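Local structure of avirulence protein AVRPPH3 (Pseudomonas syringae pv. phaseolicola, 1UKF) at residues N13-C18 / L41-E46; L122-A127 / H132-S137. The protein acts as a secreted cysteine protease of the papain-like C58 family that cleaves itself and is essential during infection of bean and Arabidopsis cells. One frame throughout, in Å; residues are numbered along the deposited sequence.

Overall arrangement
Contact 1 comes first along the chain. It closes a loop of 22 residues, mostly the helices 18-27 and 34-41, by joining the turn that leads into helix 18-27 to the turn between helices 34-41 and 46-67. Contact 2 follows much later and closes only the short turn of the hairpin formed by strands 119-126 and 130-139, inside the antiparallel sheet. The two are in series, neither nested nor crossed, with centres about 16 Å apart. They nevertheless meet at the active site: Cys18 SG of contact 1 lies 3.7 Å from His132 ND1 of contact 2, the junction of helical and sheet halves expected of a papain-like fold.

Contact 1 of 2, residues N13-C18 / L41-E46; sequences NHNNIC and LDYNGE
Two type I beta turns, Asn13 to Asn16 and Asp42 to Gly45, come near each other with His14 and Tyr43 as a nearest backbone pair, their CA atoms 8.8 Å apart, so the gap must be bridged by a side chain. Tyr43 does this. Its ring extends from the second turn with CG anti to the carbonyl carbon (chi1 -53°), and its hydroxyl reaches the backbone of the first. His14 N donates to Tyr43 OH over 2.9 Å with an N-H...O angle of 154°, and the donor lies in the ring plane, at the edge. The CB of His14 comes against the same oxygen, at 3.1 Å from Tyr43 OH, while the imidazole turns off from the contact. Along the ring edge, Asn15 ND2 approaches Tyr43 CD2 at 3.9 Å, the amide standing almost perpendicular to the ring at 87°. This is packing, since the amide nitrogen bonds to Gln48 of helix 46-67. Tyr43 OH in turn donates to Asp11 O, so the hydroxyl is used both ways: the two partners fix the position of the oxygen, and the bond to Asp11 orients its O-H.

Each turn is also braced internally. Asn16 N returns to Asn13 O at 3.0 Å, and Asn13 OD1 accepts from Ile17 N, also at 3.0 Å, just before helix 18-27. In the other turn Asp42 OD1 receives Tyr43 N at 2.9 Å on its anti side, while Asp42 OD2 makes a salt bridge with Arg10. The chemistry is thus that of one phenol hydroxyl shared by backbone groups, with a small interface, 141 Å² counting both sides. It ties the turn before helix 46-67 to the turn that delivers the catalytic Cys18 at the start of its helix, where Asn13 also packs against the active-site His132.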
loop_
_atom_site.group_PDB
_atom_site.type_symbol
_atom_site.label_atom_id
_atom_site.label_comp_id
_atom_site.label_asym_id
_atom_site.label_seq_id
_atom_site.Cartn_x
_atom_site.Cartn_y
_atom_site.Cartn_z
ATOM N N ASN A 13 -4.663 7.619 -8.857
ATOM C CA ASN A 13 -4.040 8.528 -7.896
ATOM C C ASN A 13 -3.673 9.919 -8.410
ATOM O O ASN A 13 -2.779 10.568 -7.866
ATOM C CB ASN A 13 -2.797 7.841 -7.310
ATOM C CG ASN A 13 -2.296 8.509 -6.041
ATOM O OD1 ASN A 13 -3.084 8.916 -5.186
ATOM N ND2 ASN A 13 -0.977 8.598 -5.901
ATOM N N HIS A 14 -4.365 10.401 -9.436
ATOM C CA HIS A 14 -4.058 11.727 -9.961
ATOM C C HIS A 14 -4.192 12.812 -8.889
ATOM O O HIS A 14 -3.501 13.832 -8.945
ATOM C CB HIS A 14 -4.976 12.064 -11.142
ATOM C CG HIS A 14 -4.683 13.391 -11.773
ATOM N ND1 HIS A 14 -3.553 13.624 -12.528
ATOM C CD2 HIS A 14 -5.363 14.562 -11.742
ATOM C CE1 HIS A 14 -3.549 14.882 -12.935
ATOM N NE2 HIS A 14 -4.636 15.472 -12.471
ATOM N N ASN A 15 -5.076 12.591 -7.918
ATOM C CA ASN A 15 -5.303 13.566 -6.857
ATOM C C ASN A 15 -4.417 13.402 -5.623
ATOM O O ASN A 15 -4.647 14.050 -4.600
ATOM C CB ASN A 15 -6.779 13.551 -6.445
ATOM C CG ASN A 15 -7.702 13.971 -7.576
ATOM O OD1 ASN A 15 -7.551 15.052 -8.145
ATOM N ND2 ASN A 15 -8.668 13.119 -7.902
ATOM N N ASN A 16 -3.417 12.530 -5.714
ATOM C CA ASN A 16 -2.478 12.315 -4.613
ATOM C C ASN A 16 -3.130 12.028 -3.265
ATOM O O ASN A 16 -2.899 12.737 -2.283
ATOM C CB ASN A 16 -1.558 13.530 -4.478
ATOM C CG ASN A 16 -0.685 13.730 -5.695
ATOM O OD1 ASN A 16 0.131 12.875 -6.034
ATOM N ND2 ASN A 16 -0.853 14.866 -6.364
ATOM N N ILE A 17 -3.937 10.976 -3.222
ATOM C CA ILE A 17 -4.620 10.573 -2.002
ATOM C C ILE A 17 -4.358 9.080 -1.811
ATOM O O ILE A 17 -5.251 8.312 -1.465
ATOM C CB ILE A 17 -6.145 10.845 -2.112
ATOM C CG1 ILE A 17 -6.687 10.317 -3.446
ATOM C CG2 ILE A 17 -6.410 12.344 -2.000
ATOM C CD1 ILE A 17 -8.204 10.295 -3.528
ATOM N N CYS A 18 -3.104 8.689 -2.010
ATOM C CA CYS A 18 -2.709 7.284 -1.925
ATOM C C CYS A 18 -3.025 6.524 -0.643
ATOM O O CYS A 18 -3.527 5.399 -0.715
ATOM C CB CYS A 18 -1.221 7.120 -2.277
ATOM S SG CYS A 18 -0.050 8.251 -1.491
ATOM N N LEU A 41 -12.789 2.704 -7.320
ATOM C CA LEU A 41 -11.793 3.697 -6.935
ATOM C C LEU A 41 -11.479 4.727 -8.012
ATOM O O LEU A 41 -10.807 5.724 -7.732
ATOM C CB LEU A 41 -10.503 2.982 -6.529
ATOM C CG LEU A 41 -10.628 2.021 -5.346
ATOM C CD1 LEU A 41 -9.431 1.083 -5.302
ATOM C CD2 LEU A 41 -10.743 2.814 -4.058
ATOM N N ASP A 42 -11.956 4.488 -9.234
ATOM C CA ASP A 42 -11.705 5.407 -10.342
ATOM C C ASP A 42 -12.343 6.771 -10.061
ATOM O O ASP A 42 -13.195 6.902 -9.183
ATOM C CB ASP A 42 -12.232 4.824 -11.659
ATOM C CG ASP A 42 -11.347 5.170 -12.852
ATOM O OD1 ASP A 42 -10.611 6.181 -12.792
ATOM O OD2 ASP A 42 -11.393 4.432 -13.860
ATOM N N TYR A 43 -11.941 7.776 -10.830
ATOM C CA TYR A 43 -12.395 9.145 -10.620
ATOM C C TYR A 43 -13.890 9.423 -10.576
ATOM O O TYR A 43 -14.323 10.327 -9.864
ATOM C CB TYR A 43 -11.711 10.059 -11.635
ATOM C CG TYR A 43 -10.208 9.886 -11.605
ATOM C CD1 TYR A 43 -9.547 9.192 -12.615
ATOM C CD2 TYR A 43 -9.459 10.341 -10.520
ATOM C CE1 TYR A 43 -8.179 8.948 -12.546
ATOM C CE2 TYR A 43 -8.095 10.099 -10.439
ATOM C CZ TYR A 43 -7.463 9.401 -11.451
ATOM O OH TYR A 43 -6.116 9.137 -11.359
ATOM N N ASN A 44 -14.683 8.657 -11.314
ATOM C CA ASN A 44 -16.127 8.869 -11.306
ATOM C C ASN A 44 -16.809 7.876 -10.372
ATOM O O ASN A 44 -18.031 7.739 -10.383
ATOM C CB ASN A 44 -16.690 8.731 -12.723
ATOM C CG ASN A 44 -16.656 7.304 -13.230
ATOM O OD1 ASN A 44 -15.805 6.513 -12.829
ATOM N ND2 ASN A 44 -17.578 6.972 -14.126
ATOM N N GLY A 45 -16.011 7.199 -9.549
ATOM C CA GLY A 45 -16.547 6.214 -8.628
ATOM C C GLY A 45 -16.624 6.670 -7.183
ATOM O O GLY A 45 -15.889 7.557 -6.750
ATOM N N GLU A 46 -17.526 6.048 -6.433
ATOM C CA GLU A 46 -17.721 6.369 -5.024
ATOM C C GLU A 46 -16.433 6.184 -4.225
ATOM O O GLU A 46 -16.179 6.917 -3.267
ATOM C CB GLU A 46 -18.823 5.476 -4.440
ATOM C CG GLU A 46 -19.000 5.586 -2.932
ATOM C CD GLU A 46 -19.549 6.929 -2.499
ATOM O OE1 GLU A 46 -19.607 7.180 -1.276
ATOM O OE2 GLU A 46 -19.928 7.732 -3.376
#

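Contact 2 of 2, residues L122-A127 / H132-S137; sequences LSLRFA and HAIACS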
loop_
_atom_site.group_PDB
_atom_site.type_symbol
_atom_site.label_atom_id
_atom_site.label_comp_id
_atom_site.label_asym_id
_atom_site.label_seq_id
_atom_site.Cartn_x
_atom_site.Cartn_y
_atom_site.Cartn_z
ATOM N N LEU A 122 1.217 -0.320 3.126
ATOM C CA LEU A 122 2.664 -0.211 3.004
ATOM C C LEU A 122 3.030 1.182 2.533
ATOM O O LEU A 122 2.310 1.786 1.742
ATOM C CB LEU A 122 3.205 -1.225 1.992
ATOM C CG LEU A 122 2.893 -2.711 2.186
ATOM C CD1 LEU A 122 3.421 -3.497 1.000
ATOM C CD2 LEU A 122 3.514 -3.214 3.478
ATOM N N SER A 123 4.144 1.701 3.021
ATOM C CA SER A 123 4.582 3.016 2.590
ATOM C C SER A 123 5.949 2.897 1.934
ATOM O O SER A 123 6.853 2.255 2.469
ATOM C CB SER A 123 4.630 3.989 3.777
ATOM O OG SER A 123 5.410 3.479 4.841
ATOM N N LEU A 124 6.078 3.480 0.746
ATOM C CA LEU A 124 7.337 3.471 0.013
ATOM C C LEU A 124 7.996 4.812 0.276
ATOM O O LEU A 124 7.403 5.859 0.019
ATOM C CB LEU A 124 7.096 3.300 -1.489
ATOM C CG LEU A 124 6.297 2.075 -1.934
ATOM C CD1 LEU A 124 6.204 2.049 -3.452
ATOM C CD2 LEU A 124 6.966 0.811 -1.425
ATOM N N ARG A 125 9.213 4.779 0.810
ATOM C CA ARG A 125 9.946 6.000 1.108
ATOM C C ARG A 125 10.956 6.286 0.008
ATOM O O ARG A 125 12.064 5.752 0.013
ATOM C CB ARG A 125 10.654 5.869 2.444
ATOM N N PHE A 126 10.557 7.124 -0.940
ATOM C CA PHE A 126 11.422 7.489 -2.052
ATOM C C PHE A 126 12.582 8.332 -1.533
ATOM O O PHE A 126 12.375 9.319 -0.826
ATOM C CB PHE A 126 10.614 8.265 -3.093
ATOM C CG PHE A 126 9.507 7.462 -3.724
ATOM C CD1 PHE A 126 8.338 8.082 -4.151
ATOM C CD2 PHE A 126 9.638 6.087 -3.899
ATOM C CE1 PHE A 126 7.313 7.345 -4.742
ATOM C CE2 PHE A 126 8.620 5.340 -4.488
ATOM C CZ PHE A 126 7.454 5.972 -4.911
ATOM N N ALA A 127 13.800 7.921 -1.881
ATOM C CA ALA A 127 15.018 8.608 -1.461
ATOM C C ALA A 127 14.841 10.120 -1.393
ATOM O O ALA A 127 15.457 10.788 -0.561
ATOM C CB ALA A 127 16.161 8.260 -2.410
ATOM N N HIS A 132 4.806 7.228 -0.600
ATOM C CA HIS A 132 3.738 6.685 -1.427
ATOM C C HIS A 132 3.171 5.421 -0.795
ATOM O O HIS A 132 3.885 4.441 -0.569
ATOM C CB HIS A 132 4.232 6.362 -2.829
ATOM C CG HIS A 132 3.174 5.770 -3.703
ATOM N ND1 HIS A 132 1.998 6.432 -3.988
ATOM C CD2 HIS A 132 3.097 4.574 -4.333
ATOM C CE1 HIS A 132 1.243 5.668 -4.756
ATOM N NE2 HIS A 132 1.885 4.536 -4.981
ATOM N N ALA A 133 1.871 5.440 -0.544
ATOM C CA ALA A 133 1.203 4.322 0.095
ATOM C C ALA A 133 0.547 3.357 -0.877
ATOM O O ALA A 133 -0.035 3.767 -1.881
ATOM C CB ALA A 133 0.167 4.851 1.069
ATOM N N ILE A 134 0.667 2.070 -0.568
ATOM C CA ILE A 134 0.052 1.008 -1.349
ATOM C C ILE A 134 -0.526 0.034 -0.326
ATOM O O ILE A 134 -0.335 0.203 0.881
ATOM C CB ILE A 134 1.072 0.284 -2.272
ATOM C CG1 ILE A 134 2.171 -0.396 -1.451
ATOM C CG2 ILE A 134 1.668 1.287 -3.253
ATOM C CD1 ILE A 134 3.162 -1.192 -2.286
ATOM N N ALA A 135 -1.246 -0.981 -0.786
ATOM C CA ALA A 135 -1.834 -1.938 0.140
ATOM C C ALA A 135 -1.812 -3.340 -0.431
ATOM O O ALA A 135 -1.663 -3.538 -1.634
ATOM C CB ALA A 135 -3.275 -1.532 0.474
ATOM N N CYS A 136 -1.956 -4.324 0.441
ATOM C CA CYS A 136 -1.982 -5.703 -0.011
ATOM C C CYS A 136 -2.770 -6.566 0.958
ATOM O O CYS A 136 -2.926 -6.230 2.134
ATOM C CB CYS A 136 -0.560 -6.254 -0.206
ATOM S SG CYS A 136 0.506 -6.246 1.250
ATOM N N SER A 137 -3.292 -7.669 0.437
ATOM C CA SER A 137 -4.082 -8.602 1.220
ATOM C C SER A 137 -3.821 -9.994 0.683
ATOM O O SER A 137 -3.838 -10.216 -0.529
ATOM C CB SER A 137 -5.566 -8.267 1.095
ATOM O OG SER A 137 -6.363 -9.211 1.790
#
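Leu122 and Ile134 form an antiparallel hydrogen-bonded pair whose backbones are satisfied reciprocally: Leu122 N to Ile134 O at 2.8 Å, nearly straight at 178°, and Ile134 N to Leu122 O at 2.8 Å. Leu124 and His132 repeat the pattern less evenly. Leu124 N reaches His132 O at 2.7 Å, whereas the return bond, His132 N to Leu124 O at 3.0 Å, is weak and bent to 131°. Between them, the non-hydrogen-bonded pair Ser123 and Ala133 gives Leu122 O and His132 O each a CA-H besides an N-H: Ala133 CA to Leu122 O, 3.2 Å, and Ser123 CA to His132 O, 3.5 Å. Ser123 OG finds its partner in Asn182 of strand 178-187.

On the face carrying Leu122, Leu124, His132 and Ile134, Leu122 CB packs on Ile134 CG1. His132 sets CG anti to the backbone N (chi1 179°), which carries the ring alongside Leu124, whose CD1 meets its edge at CD2, 4.1 Å away. Phe126 CE1 flanks the CB of His132 at 3.8 Å. Cys18 lies close by. Backbone bonds thus set the main chain of catalytic His132 in the hairpin, Leu124 and Phe126 flank its side chain, and the bond from NE2 to catalytic Asp147 orients the ring.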